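Putative cell surface protein (Streptococcus pyogenes, PDB 4OFQ) is an adhesin of the antigen I/II family, AspA, whose C-terminal beta-sandwich domains probably hold the adhesive part of the molecule away from the bacterial surface. Local coordinates at residues Thr235-Val240 and Leu292-Asp297; Ser32-Ser37 and Tyr331-Pro336; Val259-Ser264 and Ser306-Asp311. One frame throughout, in Å; residues are numbered along the deposited sequence.

How the contacts relate
All three contacts involve the second of two family regions of this beta-sandwich protein. Contact 1 pairs two neighbouring strands of one sheet, and contact 3 joins the loop and short strand at Val-259-Ser-264 to the segment leading into strand 310-318 of the facing sheet. Their centres are 13 Å apart, and the ring of Phe-308 packs edge-to-face on Tyr-237 and Phe-294. Contact 2 reaches across to the first region; its hairpin turn is tied to contact 1 where Glu-236 OE1 lies 2.7 Å from Gly-334 N, a probable hydrogen bond. Contacts 2 and 3 do not touch, their nearest atoms being about 7 Å apart. Calcium is bound by Asp-69, Tyr-70, Val-124 and Glu-126, outside these contacts.

Contact 1: Thr235-Val240 and Leu292-Asp297; sequences TEYKFV and LAFKQD
Phe-239 and Leu-292 face each other as an antiparallel hydrogen-bonded pair, and each backbone serves the other: Phe-239 N gives its hydrogen to Leu-292 O at 2.7 Å, and Leu-292 N returns a bond to Phe-239 O at 2.9 Å. The same carbonyl of Leu-292 also lies in the plane of the Phe-239 ring, at its edge, and receives a CA-H...O contact from Lys-238. Two residues along, beyond the non-hydrogen-bonded pair Lys-238 and Ala-293, Phe-294 N reaches Tyr-237 O in a nearly straight bond (173°). The return bond of this pair is replaced by a water, which accepts from Tyr-237 N and donates to Phe-294 O, so the ladder opens without stranding either group. Where the strand has given way to helix 296-299, Gln-296 sends its extended side chain back, and NE2 donates to Thr-235 O at 3.1 Å.

On one face the CG of Lys-238 rests on Ala-293 CB at 3.7 Å. On the buried face, Leu-292 CD2 lies alongside Phe-239 CD1, while the side chains of Tyr-237 and Phe-294 point the same way, their rings meeting obliquely through the two CD1 atoms at 3.8 Å, planes 82° apart. Tyr-237 OH bonds to Trp-224 O. Within this sandwich sheet, backbone bonds, one water and one side-chain amide continue the pairing past the last true bridge, while the aromatic face meets the interior.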
ATOM      1  N   THR A 235     -10.516   5.369  -5.535  1.00 16.06           N
ATOM      2  CA  THR A 235     -10.957   6.759  -5.364  1.00 14.06           C
ATOM      3  C   THR A 235     -10.464   7.700  -6.476  1.00 16.72           C
ATOM      4  O   THR A 235     -10.986   8.808  -6.649  1.00 18.99           O
ATOM      5  CB  THR A 235     -10.592   7.327  -3.977  1.00 21.77           C
ATOM      6  OG1 THR A 235      -9.191   7.176  -3.739  1.00 26.50           O
ATOM      7  CG2 THR A 235     -11.356   6.596  -2.889  1.00 22.44           C
ATOM      8  N   GLU A 236      -9.456   7.257  -7.220  1.00 12.36           N
ATOM      9  CA  GLU A 236      -8.917   8.050  -8.335  1.00 11.79           C
ATOM     10  C   GLU A 236      -8.341   7.148  -9.419  1.00 15.43           C
ATOM     11  O   GLU A 236      -7.655   6.171  -9.112  1.00 11.43           O
ATOM     12  CB  GLU A 236      -7.819   8.990  -7.845  1.00 12.26           C
ATOM     13  CG  GLU A 236      -7.106   9.765  -8.971  1.00 15.53           C
ATOM     14  CD  GLU A 236      -6.008  10.675  -8.459  1.00 20.16           C
ATOM     15  OE1 GLU A 236      -5.149  10.205  -7.683  1.00 13.51           O
ATOM     16  OE2 GLU A 236      -6.008  11.872  -8.831  1.00 18.91           O
ATOM     17  N   TYR A 237      -8.620   7.493 -10.676  1.00 10.22           N
ATOM     18  CA  TYR A 237      -8.065   6.805 -11.850  1.00  9.28           C
ATOM     19  C   TYR A 237      -8.154   7.858 -12.952  1.00 15.84           C
ATOM     20  O   TYR A 237      -9.210   8.067 -13.569  1.00 11.43           O
ATOM     21  CB  TYR A 237      -8.876   5.553 -12.207  1.00 11.07           C
ATOM     22  CG  TYR A 237      -8.196   4.565 -13.163  1.00  9.57           C
ATOM     23  CD1 TYR A 237      -8.219   4.759 -14.554  1.00 11.48           C
ATOM     24  CD2 TYR A 237      -7.575   3.425 -12.679  1.00  9.53           C
ATOM     25  CE1 TYR A 237      -7.606   3.842 -15.435  1.00 13.24           C
ATOM     26  CE2 TYR A 237      -6.960   2.509 -13.540  1.00  7.97           C
ATOM     27  CZ  TYR A 237      -6.978   2.719 -14.911  1.00 10.19           C
ATOM     28  OH  TYR A 237      -6.379   1.778 -15.736  1.00 10.24           O
ATOM     29  N   LYS A 238      -7.045   8.553 -13.158  1.00 10.71           N
ATOM     30  CA  LYS A 238      -7.022   9.752 -13.989  1.00 14.65           C
ATOM     31  C   LYS A 238      -5.818   9.747 -14.919  1.00 14.46           C
ATOM     32  O   LYS A 238      -4.690   9.501 -14.478  1.00 13.31           O
ATOM     33  CB  LYS A 238      -6.973  10.989 -13.082  1.00 13.15           C
ATOM     34  CG  LYS A 238      -6.926  12.319 -13.836  1.00 13.24           C
ATOM     35  CD  LYS A 238      -7.119  13.495 -12.890  1.00 23.73           C
ATOM     36  CE  LYS A 238      -5.911  13.731 -12.014  1.00 25.59           C
ATOM     37  NZ  LYS A 238      -6.078  15.014 -11.248  1.00 29.27           N
ATOM     38  N   PHE A 239      -6.065  10.023 -16.200  1.00  9.42           N
ATOM     39  CA  PHE A 239      -5.002  10.128 -17.188  1.00 10.96           C
ATOM     40  C   PHE A 239      -4.640  11.598 -17.312  1.00 10.06           C
ATOM     41  O   PHE A 239      -5.523  12.445 -17.468  1.00 11.46           O
ATOM     42  CB  PHE A 239      -5.488   9.656 -18.562  1.00 11.18           C
ATOM     43  CG  PHE A 239      -5.948   8.224 -18.616  1.00 10.62           C
ATOM     44  CD1 PHE A 239      -7.193   7.858 -18.127  1.00 12.18           C
ATOM     45  CD2 PHE A 239      -5.164   7.252 -19.227  1.00  8.98           C
ATOM     46  CE1 PHE A 239      -7.639   6.548 -18.204  1.00  8.97           C
ATOM     47  CE2 PHE A 239      -5.605   5.942 -19.316  1.00 10.37           C
ATOM     48  CZ  PHE A 239      -6.855   5.589 -18.796  1.00  7.49           C
ATOM     49  N   VAL A 240      -3.343  11.905 -17.267  1.00  9.45           N
ATOM     50  CA  VAL A 240      -2.875  13.268 -17.497  1.00  9.88           C
ATOM     51  C   VAL A 240      -1.821  13.286 -18.619  1.00 13.60           C
ATOM     52  O   VAL A 240      -0.851  12.522 -18.599  1.00  9.24           O
ATOM     53  CB  VAL A 240      -2.295  13.889 -16.216  1.00 14.15           C
ATOM     54  CG1 VAL A 240      -1.859  15.314 -16.482  1.00 18.85           C
ATOM     55  CG2 VAL A 240      -3.331  13.860 -15.100  1.00 13.66           C
ATOM     56  N   LEU A 292      -8.169  13.126 -18.437  1.00 10.42           N
ATOM     57  CA  LEU A 292      -9.420  12.370 -18.388  1.00 10.70           C
ATOM     58  C   LEU A 292      -9.496  11.668 -17.039  1.00 12.61           C
ATOM     59  O   LEU A 292      -8.636  10.851 -16.704  1.00 11.02           O
ATOM     60  CB  LEU A 292      -9.524  11.367 -19.547  1.00 10.09           C
ATOM     61  CG  LEU A 292     -10.822  10.552 -19.641  1.00 22.71           C
ATOM     62  CD1 LEU A 292     -11.172  10.239 -21.088  1.00 27.27           C
ATOM     63  CD2 LEU A 292     -10.696   9.256 -18.851  1.00 27.24           C
ATOM     64  N   ALA A 293     -10.528  11.988 -16.269  1.00 12.93           N
ATOM     65  CA  ALA A 293     -10.679  11.452 -14.918  1.00 12.40           C
ATOM     66  C   ALA A 293     -11.961  10.656 -14.772  1.00 19.05           C
ATOM     67  O   ALA A 293     -13.045  11.117 -15.158  1.00 14.04           O
ATOM     68  CB  ALA A 293     -10.662  12.584 -13.884  1.00 14.73           C
ATOM     69  N   PHE A 294     -11.851   9.469 -14.191  1.00 11.56           N
ATOM     70  CA  PHE A 294     -13.052   8.733 -13.834  1.00 12.18           C
ATOM     71  C   PHE A 294     -13.774   9.409 -12.674  1.00 13.40           C
ATOM     72  O   PHE A 294     -13.139   9.948 -11.764  1.00 15.95           O
ATOM     73  CB  PHE A 294     -12.710   7.282 -13.521  1.00 16.42           C
ATOM     74  CG  PHE A 294     -12.691   6.420 -14.740  1.00 14.99           C
ATOM     75  CD1 PHE A 294     -11.539   6.288 -15.493  1.00 15.27           C
ATOM     76  CD2 PHE A 294     -13.847   5.766 -15.156  1.00 12.35           C
ATOM     77  CE1 PHE A 294     -11.536   5.508 -16.649  1.00 10.58           C
ATOM     78  CE2 PHE A 294     -13.850   4.987 -16.302  1.00 12.41           C
ATOM     79  CZ  PHE A 294     -12.691   4.859 -17.045  1.00 12.51           C
ATOM     80  N   LYS A 295     -15.103   9.390 -12.709  1.00 16.66           N
ATOM     81  CA  LYS A 295     -15.878  10.000 -11.631  1.00 15.86           C
ATOM     82  C   LYS A 295     -15.801   9.156 -10.357  1.00 18.73           C
ATOM     83  O   LYS A 295     -15.914   7.930 -10.410  1.00 15.22           O
ATOM     84  CB  LYS A 295     -17.331  10.173 -12.052  1.00 17.98           C
ATOM     85  CG  LYS A 295     -17.522  11.159 -13.192  1.00 17.73           C
ATOM     86  CD  LYS A 295     -18.874  10.954 -13.869  1.00 27.19           C
ATOM     87  CE  LYS A 295     -19.103  12.025 -14.928  1.00 29.49           C
ATOM     88  NZ  LYS A 295     -20.387  11.805 -15.641  1.00 36.25           N
ATOM     89  N   GLN A 296     -15.643   9.812  -9.208  1.00 16.86           N
ATOM     90  CA  GLN A 296     -15.537   9.085  -7.944  1.00 17.62           C
ATOM     91  C   GLN A 296     -16.763   8.234  -7.617  1.00 17.38           C
ATOM     92  O   GLN A 296     -16.630   7.125  -7.100  1.00 16.97           O
ATOM     93  CB  GLN A 296     -15.254  10.028  -6.772  1.00 21.92           C
ATOM     94  CG  GLN A 296     -13.908  10.693  -6.813  1.00 22.05           C
ATOM     95  CD  GLN A 296     -13.536  11.311  -5.482  1.00 25.16           C
ATOM     96  OE1 GLN A 296     -14.092  12.339  -5.078  1.00 19.76           O
ATOM     97  NE2 GLN A 296     -12.588  10.686  -4.784  1.00 25.70           N
ATOM     98  N   ASP A 297     -17.957   8.752  -7.900  1.00 18.64           N
ATOM     99  CA  ASP A 297     -19.173   8.012  -7.567  1.00 23.43           C
ATOM    100  C   ASP A 297     -19.271   6.714  -8.380  1.00 20.04           C
ATOM    101  O   ASP A 297     -19.841   5.721  -7.912  1.00 22.23           O
ATOM    102  CB  ASP A 297     -20.427   8.885  -7.717  1.00 35.07           C
ATOM    103  CG  ASP A 297     -20.482   9.608  -9.049  1.00 47.44           C
ATOM    104  OD1 ASP A 297     -19.728  10.593  -9.225  1.00 49.62           O
ATOM    105  OD2 ASP A 297     -21.283   9.195  -9.914  1.00 52.76           O
TER
HETATM  106  O   HOH W   1     -10.365   9.771 -11.034  1.00 12.85           O

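Contact 2: Ser32-Ser37 and Tyr331-Pro336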
ATOM      1  N   SER A  32      -3.211  -7.257  -1.879  1.00 13.80           N
ATOM      2  CA  SER A  32      -2.281  -6.301  -2.461  1.00 13.33           C
ATOM      3  C   SER A  32      -2.593  -4.860  -2.025  1.00 12.46           C
ATOM      4  O   SER A  32      -3.750  -4.508  -1.704  1.00 15.00           O
ATOM      5  CB  SER A  32      -2.247  -6.422  -3.991  1.00 14.99           C
ATOM      6  OG  SER A  32      -3.525  -6.183  -4.543  1.00 15.00           O
ATOM      7  N   VAL A  33      -1.549  -4.040  -2.004  1.00 12.97           N
ATOM      8  CA  VAL A  33      -1.653  -2.639  -1.606  1.00 14.61           C
ATOM      9  C   VAL A  33      -0.891  -1.808  -2.630  1.00 16.99           C
ATOM     10  O   VAL A  33      -0.292  -2.360  -3.551  1.00 15.86           O
ATOM     11  CB  VAL A  33      -1.063  -2.399  -0.196  1.00 13.04           C
ATOM     12  CG1 VAL A  33      -1.820  -3.223   0.836  1.00 12.84           C
ATOM     13  CG2 VAL A  33       0.455  -2.740  -0.176  1.00 10.54           C
ATOM     14  N   LEU A  34      -0.912  -0.487  -2.461  1.00 10.80           N
ATOM     15  CA  LEU A  34      -0.297   0.450  -3.400  1.00 10.89           C
ATOM     16  C   LEU A  34       0.922   1.123  -2.752  1.00 12.65           C
ATOM     17  O   LEU A  34       1.047   1.114  -1.526  1.00 14.10           O
ATOM     18  CB  LEU A  34      -1.343   1.495  -3.835  1.00 14.02           C
ATOM     19  CG  LEU A  34      -2.555   0.884  -4.548  1.00 15.27           C
ATOM     20  CD1 LEU A  34      -3.638   1.926  -4.807  1.00 16.82           C
ATOM     21  CD2 LEU A  34      -2.098   0.260  -5.860  1.00 13.29           C
ATOM     22  N   PRO A  35       1.836   1.689  -3.569  1.00 11.44           N
ATOM     23  CA  PRO A  35       3.062   2.303  -3.043  1.00 14.22           C
ATOM     24  C   PRO A  35       2.814   3.355  -1.940  1.00 11.52           C
ATOM     25  O   PRO A  35       3.570   3.454  -0.958  1.00 11.98           O
ATOM     26  CB  PRO A  35       3.656   2.972  -4.277  1.00 13.89           C
ATOM     27  CG  PRO A  35       3.235   2.091  -5.412  1.00 14.27           C
ATOM     28  CD  PRO A  35       1.854   1.611  -5.044  1.00 11.30           C
ATOM     29  N   ASN A  36       1.766   4.149  -2.111  1.00 11.40           N
ATOM     30  CA  ASN A  36       1.459   5.198  -1.142  1.00 13.41           C
ATOM     31  C   ASN A  36       0.489   4.763  -0.038  1.00  9.33           C
ATOM     32  O   ASN A  36      -0.003   5.605   0.710  1.00 11.06           O
ATOM     33  CB  ASN A  36       0.954   6.470  -1.859  1.00 11.04           C
ATOM     34  CG  ASN A  36      -0.433   6.290  -2.497  1.00 10.52           C
ATOM     35  OD1 ASN A  36      -1.101   5.267  -2.305  1.00 10.22           O
ATOM     36  ND2 ASN A  36      -0.872   7.300  -3.251  1.00 11.59           N
ATOM     37  N   SER A  37       0.190   3.465   0.044  1.00 10.75           N
ATOM     38  CA  SER A  37      -0.745   2.944   1.059  1.00  9.19           C
ATOM     39  C   SER A  37      -0.231   3.143   2.482  1.00 12.51           C
ATOM     40  O   SER A  37       0.975   3.105   2.729  1.00 14.74           O
ATOM     41  CB  SER A  37      -1.026   1.444   0.848  1.00  9.40           C
ATOM     42  OG  SER A  37      -1.708   1.211  -0.385  1.00 19.27           O
ATOM     43  N   TYR A 331      -2.826   8.484 -12.615  1.00  8.13           N
ATOM     44  CA  TYR A 331      -2.893   8.608 -11.160  1.00  8.90           C
ATOM     45  C   TYR A 331      -3.892   7.575 -10.681  1.00 13.76           C
ATOM     46  O   TYR A 331      -5.057   7.639 -11.042  1.00 11.79           O
ATOM     47  CB  TYR A 331      -3.329  10.016 -10.758  1.00  9.76           C
ATOM     48  CG  TYR A 331      -2.248  11.047 -10.996  1.00 12.18           C
ATOM     49  CD1 TYR A 331      -2.114  11.664 -12.232  1.00 16.12           C
ATOM     50  CD2 TYR A 331      -1.341  11.385  -9.991  1.00 15.94           C
ATOM     51  CE1 TYR A 331      -1.117  12.601 -12.464  1.00 17.57           C
ATOM     52  CE2 TYR A 331      -0.346  12.311 -10.215  1.00 16.60           C
ATOM     53  CZ  TYR A 331      -0.242  12.920 -11.450  1.00 21.72           C
ATOM     54  OH  TYR A 331       0.751  13.838 -11.684  1.00 25.80           O
ATOM     55  N   VAL A 332      -3.426   6.590  -9.918  1.00 10.77           N
ATOM     56  CA  VAL A 332      -4.330   5.590  -9.350  1.00 10.18           C
ATOM     57  C   VAL A 332      -4.301   5.745  -7.841  1.00 10.95           C
ATOM     58  O   VAL A 332      -3.267   5.485  -7.223  1.00 10.44           O
ATOM     59  CB  VAL A 332      -3.867   4.157  -9.684  1.00  9.81           C
ATOM     60  CG1 VAL A 332      -4.854   3.136  -9.112  1.00  9.54           C
ATOM     61  CG2 VAL A 332      -3.733   3.984 -11.185  1.00 16.67           C
ATOM     62  N   ASN A 333      -5.422   6.169  -7.249  1.00 10.79           N
ATOM     63  CA  ASN A 333      -5.462   6.448  -5.815  1.00 15.27           C
ATOM     64  C   ASN A 333      -4.261   7.290  -5.353  1.00 12.64           C
ATOM     65  O   ASN A 333      -3.594   6.972  -4.379  1.00 13.01           O
ATOM     66  CB  ASN A 333      -5.595   5.150  -4.992  1.00 14.40           C
ATOM     67  CG  ASN A 333      -7.001   4.550  -5.062  1.00 19.24           C
ATOM     68  OD1 ASN A 333      -7.828   4.977  -5.858  1.00 14.20           O
ATOM     69  ND2 ASN A 333      -7.272   3.566  -4.215  1.00 15.49           N
ATOM     70  N   GLY A 334      -3.973   8.353  -6.093  1.00 13.16           N
ATOM     71  CA  GLY A 334      -2.908   9.259  -5.716  1.00 13.72           C
ATOM     72  C   GLY A 334      -1.496   8.840  -6.100  1.00 12.77           C
ATOM     73  O   GLY A 334      -0.560   9.621  -5.903  1.00 14.66           O
ATOM     74  N   ASN A 335      -1.333   7.631  -6.641  1.00 11.47           N
ATOM     75  CA  ASN A 335      -0.010   7.171  -7.083  1.00 16.87           C
ATOM     76  C   ASN A 335       0.214   7.571  -8.530  1.00 11.11           C
ATOM     77  O   ASN A 335      -0.535   7.152  -9.401  1.00  9.58           O
ATOM     78  CB  ASN A 335       0.110   5.646  -6.984  1.00 10.90           C
ATOM     79  CG  ASN A 335      -0.035   5.137  -5.561  1.00 12.55           C
ATOM     80  OD1 ASN A 335       0.938   5.091  -4.801  1.00 13.81           O
ATOM     81  ND2 ASN A 335      -1.245   4.746  -5.196  1.00 11.92           N
ATOM     82  N   PRO A 336       1.235   8.393  -8.792  1.00 11.35           N
ATOM     83  CA  PRO A 336       1.518   8.734 -10.191  1.00 12.69           C
ATOM     84  C   PRO A 336       2.307   7.626 -10.865  1.00 15.46           C
ATOM     85  O   PRO A 336       3.291   7.143 -10.287  1.00 13.92           O
ATOM     86  CB  PRO A 336       2.379   9.997 -10.077  1.00 15.97           C
ATOM     87  CG  PRO A 336       3.030   9.895  -8.743  1.00 24.58           C
ATOM     88  CD  PRO A 336       2.061   9.161  -7.846  1.00 15.90           C
TER
HETATM   89  O   HOH W   2       1.786   9.088  -3.898  1.00 19.79           O
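Asn-36 has one face of its side-chain amide overlapped by Asn-335 OD1, which sits almost straight above the plane, 2.9 Å from Asn-36 CG; the two amides come from opposite directions with their planes 43° apart. The meeting ties a type I turn, Leu-34 to Ser-37, to the type I' turn of a beta hairpin, Val-332 to Asn-335, and so joins the C2-terminal and C-terminal family regions. Asn-335 OD1 also takes the backbone N-H of Asn-36 at 3.0 Å, in the carbonyl plane and on a lone pair. Asn-335 ND2 makes only a weak bond to Asn-36 OD1. It is held more firmly within its own hairpin, donating to Val-332 O, a carbonyl that separately accepts from Asn-335 N. The bonds to Asn-36 N and Val-332 O, one at each end, set the rotation of the Asn-335 amide.

Leu-34 supplies apolar cover: its CB approaches Asn-335 ND2 to 3.5 Å, and CD1 crosses to Asn-333 CB. Pro-35 packs its ring carbons by Asn-335 OD1. The turn is also tied to its own sheet: Asn-333 OD1 accepts from Thr-235 N and Glu-236 N. A chi1 of 69° swings the Asn-36 amide toward the hairpin, and chi2 near zero leaves ND2 at its far end, facing the loop. There ND2 donates nearly straight (173°) to Asn-333 O at 3.0 Å, while a water links ND2 to Gly-334 O.

Contact 3: Val259-Ser264 and Ser306-Asp311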
ATOM      1  N   VAL A 259     -10.943  -4.596 -19.200  1.00 12.28           N
ATOM      2  CA  VAL A 259     -11.331  -5.831 -18.522  1.00 15.65           C
ATOM      3  C   VAL A 259     -12.833  -5.769 -18.276  1.00 14.65           C
ATOM      4  O   VAL A 259     -13.418  -4.693 -18.356  1.00 15.81           O
ATOM      5  CB  VAL A 259     -10.663  -5.975 -17.133  1.00 18.13           C
ATOM      6  CG1 VAL A 259      -9.144  -6.121 -17.253  1.00 20.60           C
ATOM      7  CG2 VAL A 259     -11.034  -4.793 -16.231  1.00 17.97           C
ATOM      8  N   ASP A 260     -13.456  -6.906 -17.984  1.00 15.26           N
ATOM      9  CA  ASP A 260     -14.829  -6.905 -17.491  1.00 23.12           C
ATOM     10  C   ASP A 260     -14.872  -6.278 -16.094  1.00 25.51           C
ATOM     11  O   ASP A 260     -14.095  -6.653 -15.211  1.00 24.63           O
ATOM     12  CB  ASP A 260     -15.399  -8.325 -17.405  1.00 23.39           C
ATOM     13  CG  ASP A 260     -15.626  -8.964 -18.762  1.00 28.12           C
ATOM     14  OD1 ASP A 260     -15.678  -8.256 -19.791  1.00 23.71           O
ATOM     15  OD2 ASP A 260     -15.772 -10.201 -18.788  1.00 36.58           O
ATOM     16  N   ILE A 261     -15.784  -5.332 -15.899  1.00 18.03           N
ATOM     17  CA  ILE A 261     -15.900  -4.594 -14.641  1.00 17.77           C
ATOM     18  C   ILE A 261     -17.240  -4.895 -13.972  1.00 18.61           C
ATOM     19  O   ILE A 261     -18.295  -4.691 -14.568  1.00 24.66           O
ATOM     20  CB  ILE A 261     -15.773  -3.066 -14.867  1.00 18.29           C
ATOM     21  CG1 ILE A 261     -14.433  -2.734 -15.531  1.00 16.88           C
ATOM     22  CG2 ILE A 261     -15.918  -2.297 -13.544  1.00 13.97           C
ATOM     23  CD1 ILE A 261     -14.390  -1.348 -16.161  1.00 17.45           C
ATOM     24  N   THR A 262     -17.202  -5.385 -12.735  1.00 16.49           N
ATOM     25  CA  THR A 262     -18.435  -5.685 -12.009  1.00 24.30           C
ATOM     26  C   THR A 262     -18.692  -4.606 -10.971  1.00 25.72           C
ATOM     27  O   THR A 262     -17.782  -4.229 -10.236  1.00 19.09           O
ATOM     28  CB  THR A 262     -18.379  -7.071 -11.330  1.00 23.11           C
ATOM     29  OG1 THR A 262     -18.225  -8.084 -12.332  1.00 22.08           O
ATOM     30  CG2 THR A 262     -19.648  -7.342 -10.523  1.00 25.01           C
ATOM     31  N   LEU A 263     -19.923  -4.097 -10.934  1.00 20.94           N
ATOM     32  CA  LEU A 263     -20.293  -3.035 -10.002  1.00 22.66           C
ATOM     33  C   LEU A 263     -21.028  -3.624  -8.806  1.00 25.20           C
ATOM     34  O   LEU A 263     -21.343  -4.812  -8.799  1.00 27.61           O
ATOM     35  CB  LEU A 263     -21.149  -1.975 -10.689  1.00 22.48           C
ATOM     36  CG  LEU A 263     -20.475  -1.373 -11.921  1.00 19.29           C
ATOM     37  CD1 LEU A 263     -21.334  -0.284 -12.525  1.00 25.03           C
ATOM     38  CD2 LEU A 263     -19.080  -0.834 -11.565  1.00 16.55           C
ATOM     39  N   SER A 264     -21.289  -2.796  -7.797  1.00 22.84           N
ATOM     40  CA  SER A 264     -21.865  -3.280  -6.543  1.00 24.67           C
ATOM     41  C   SER A 264     -23.309  -3.747  -6.708  1.00 29.34           C
ATOM     42  O   SER A 264     -23.789  -4.579  -5.928  1.00 28.83           O
ATOM     43  CB  SER A 264     -21.772  -2.204  -5.458  1.00 30.54           C
ATOM     44  OG  SER A 264     -22.215  -0.957  -5.965  1.00 32.12           O
ATOM     45  N   SER A 306     -13.506  -7.501  -8.392  1.00 20.07           N
ATOM     46  CA  SER A 306     -13.442  -7.173  -9.819  1.00 16.22           C
ATOM     47  C   SER A 306     -12.172  -6.422 -10.188  1.00 16.52           C
ATOM     48  O   SER A 306     -11.732  -5.529  -9.462  1.00 15.12           O
ATOM     49  CB  SER A 306     -14.642  -6.316 -10.241  1.00 20.62           C
ATOM     50  OG  SER A 306     -14.529  -5.918 -11.610  1.00 19.13           O
ATOM     51  N   GLU A 307     -11.587  -6.780 -11.323  1.00 13.99           N
ATOM     52  CA  GLU A 307     -10.494  -5.979 -11.880  1.00 14.17           C
ATOM     53  C   GLU A 307     -11.041  -4.647 -12.376  1.00 12.19           C
ATOM     54  O   GLU A 307     -12.248  -4.502 -12.558  1.00 15.08           O
ATOM     55  CB  GLU A 307      -9.823  -6.708 -13.044  1.00 15.38           C
ATOM     56  CG  GLU A 307      -9.098  -7.982 -12.652  1.00 23.06           C
ATOM     57  CD  GLU A 307      -8.196  -8.510 -13.760  1.00 29.08           C
ATOM     58  OE1 GLU A 307      -8.607  -8.452 -14.935  1.00 30.94           O
ATOM     59  OE2 GLU A 307      -7.072  -8.974 -13.450  1.00 38.24           O
ATOM     60  N   PHE A 308     -10.158  -3.677 -12.599  1.00 11.90           N
ATOM     61  CA  PHE A 308     -10.561  -2.425 -13.237  1.00 15.68           C
ATOM     62  C   PHE A 308      -9.440  -1.927 -14.130  1.00 18.14           C
ATOM     63  O   PHE A 308      -8.283  -1.876 -13.720  1.00 13.26           O
ATOM     64  CB  PHE A 308     -10.944  -1.345 -12.204  1.00 13.22           C
ATOM     65  CG  PHE A 308     -11.388  -0.038 -12.831  1.00 14.85           C
ATOM     66  CD1 PHE A 308     -12.702   0.142 -13.250  1.00 15.21           C
ATOM     67  CD2 PHE A 308     -10.487   0.998 -13.026  1.00 11.72           C
ATOM     68  CE1 PHE A 308     -13.113   1.335 -13.837  1.00 16.39           C
ATOM     69  CE2 PHE A 308     -10.885   2.195 -13.619  1.00  9.63           C
ATOM     70  CZ  PHE A 308     -12.212   2.361 -14.020  1.00 19.34           C
ATOM     71  N   GLY A 309      -9.773  -1.571 -15.363  1.00 11.58           N
ATOM     72  CA  GLY A 309      -8.773  -0.981 -16.235  1.00 10.59           C
ATOM     73  C   GLY A 309      -9.413  -0.317 -17.437  1.00 10.02           C
ATOM     74  O   GLY A 309     -10.495  -0.728 -17.876  1.00 12.85           O
ATOM     75  N   ALA A 310      -8.752   0.705 -17.963  1.00 11.16           N
ATOM     76  CA  ALA A 310      -9.236   1.381 -19.159  1.00 10.59           C
ATOM     77  C   ALA A 310      -8.065   1.923 -19.960  1.00 14.14           C
ATOM     78  O   ALA A 310      -7.011   2.239 -19.389  1.00  9.49           O
ATOM     79  CB  ALA A 310     -10.187   2.516 -18.778  1.00 10.71           C
ATOM     80  N   ASP A 311      -8.256   2.016 -21.277  1.00 13.18           N
ATOM     81  CA  ASP A 311      -7.308   2.689 -22.163  1.00  9.71           C
ATOM     82  C   ASP A 311      -7.965   3.938 -22.718  1.00 13.19           C
ATOM     83  O   ASP A 311      -9.161   3.932 -23.048  1.00  9.73           O
ATOM     84  CB  ASP A 311      -6.922   1.809 -23.353  1.00  8.42           C
ATOM     85  CG  ASP A 311      -5.999   0.675 -22.973  1.00 16.51           C
ATOM     86  OD1 ASP A 311      -5.549   0.623 -21.803  1.00 13.15           O
ATOM     87  OD2 ASP A 311      -5.741  -0.175 -23.850  1.00 18.28           O
TER
HETATM   88  O   HOH W   3     -15.666  -8.595 -12.992  1.00 29.49           O
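Ser-306 OG takes part in three hydrogen bonds: it accepts the backbone N-H of Thr-262 at 2.9 Å, almost perfectly straight at 175°, it takes a second hydrogen from a water, and it donates its own to Glu-307 O at 2.8 Å. That last bond arrives in the carbonyl plane on a lone pair. The hydroxyl is placed for these tasks by a chi1 of 176°, which sets OG opposite the backbone N and turns it toward the neighbouring segment. The water also lies 2.7 Å from Thr-262 OG1, so the two hydroxyls share it, and Thr-262 CB and Ser-306 CB touch at 4.0 Å.

Here a short strand, 261-262, which pairs with strand 268-269 in a small two-stranded antiparallel sheet, lies against the approach to strand 310-318, a member of the four-stranded sheet of the sandwich. Thr-262 N to Ser-306 OG is the one direct hydrogen bond between the two segments; the rest is packing. Ile-261 sends CD1 to Phe-308 CD1 at 3.7 Å, the two side chains crossing obliquely, and Phe-308 is enclosed further by Tyr-237, Phe-294 and residues of helix 296-299. Further along, the branches of Val-259 divide their work. CG2 settles over the backbone, 3.6 Å from Gly-309 N, whereas CG1 comes to 3.3 Å from Glu-307 OE1, with the glutamate chain crossing the valine at about a right angle. Beyond the two segments, Ser-306 O receives a hydrogen bond from Arg-230 NH1, and Asp-260 OD1 accepts one from Lys-271 N.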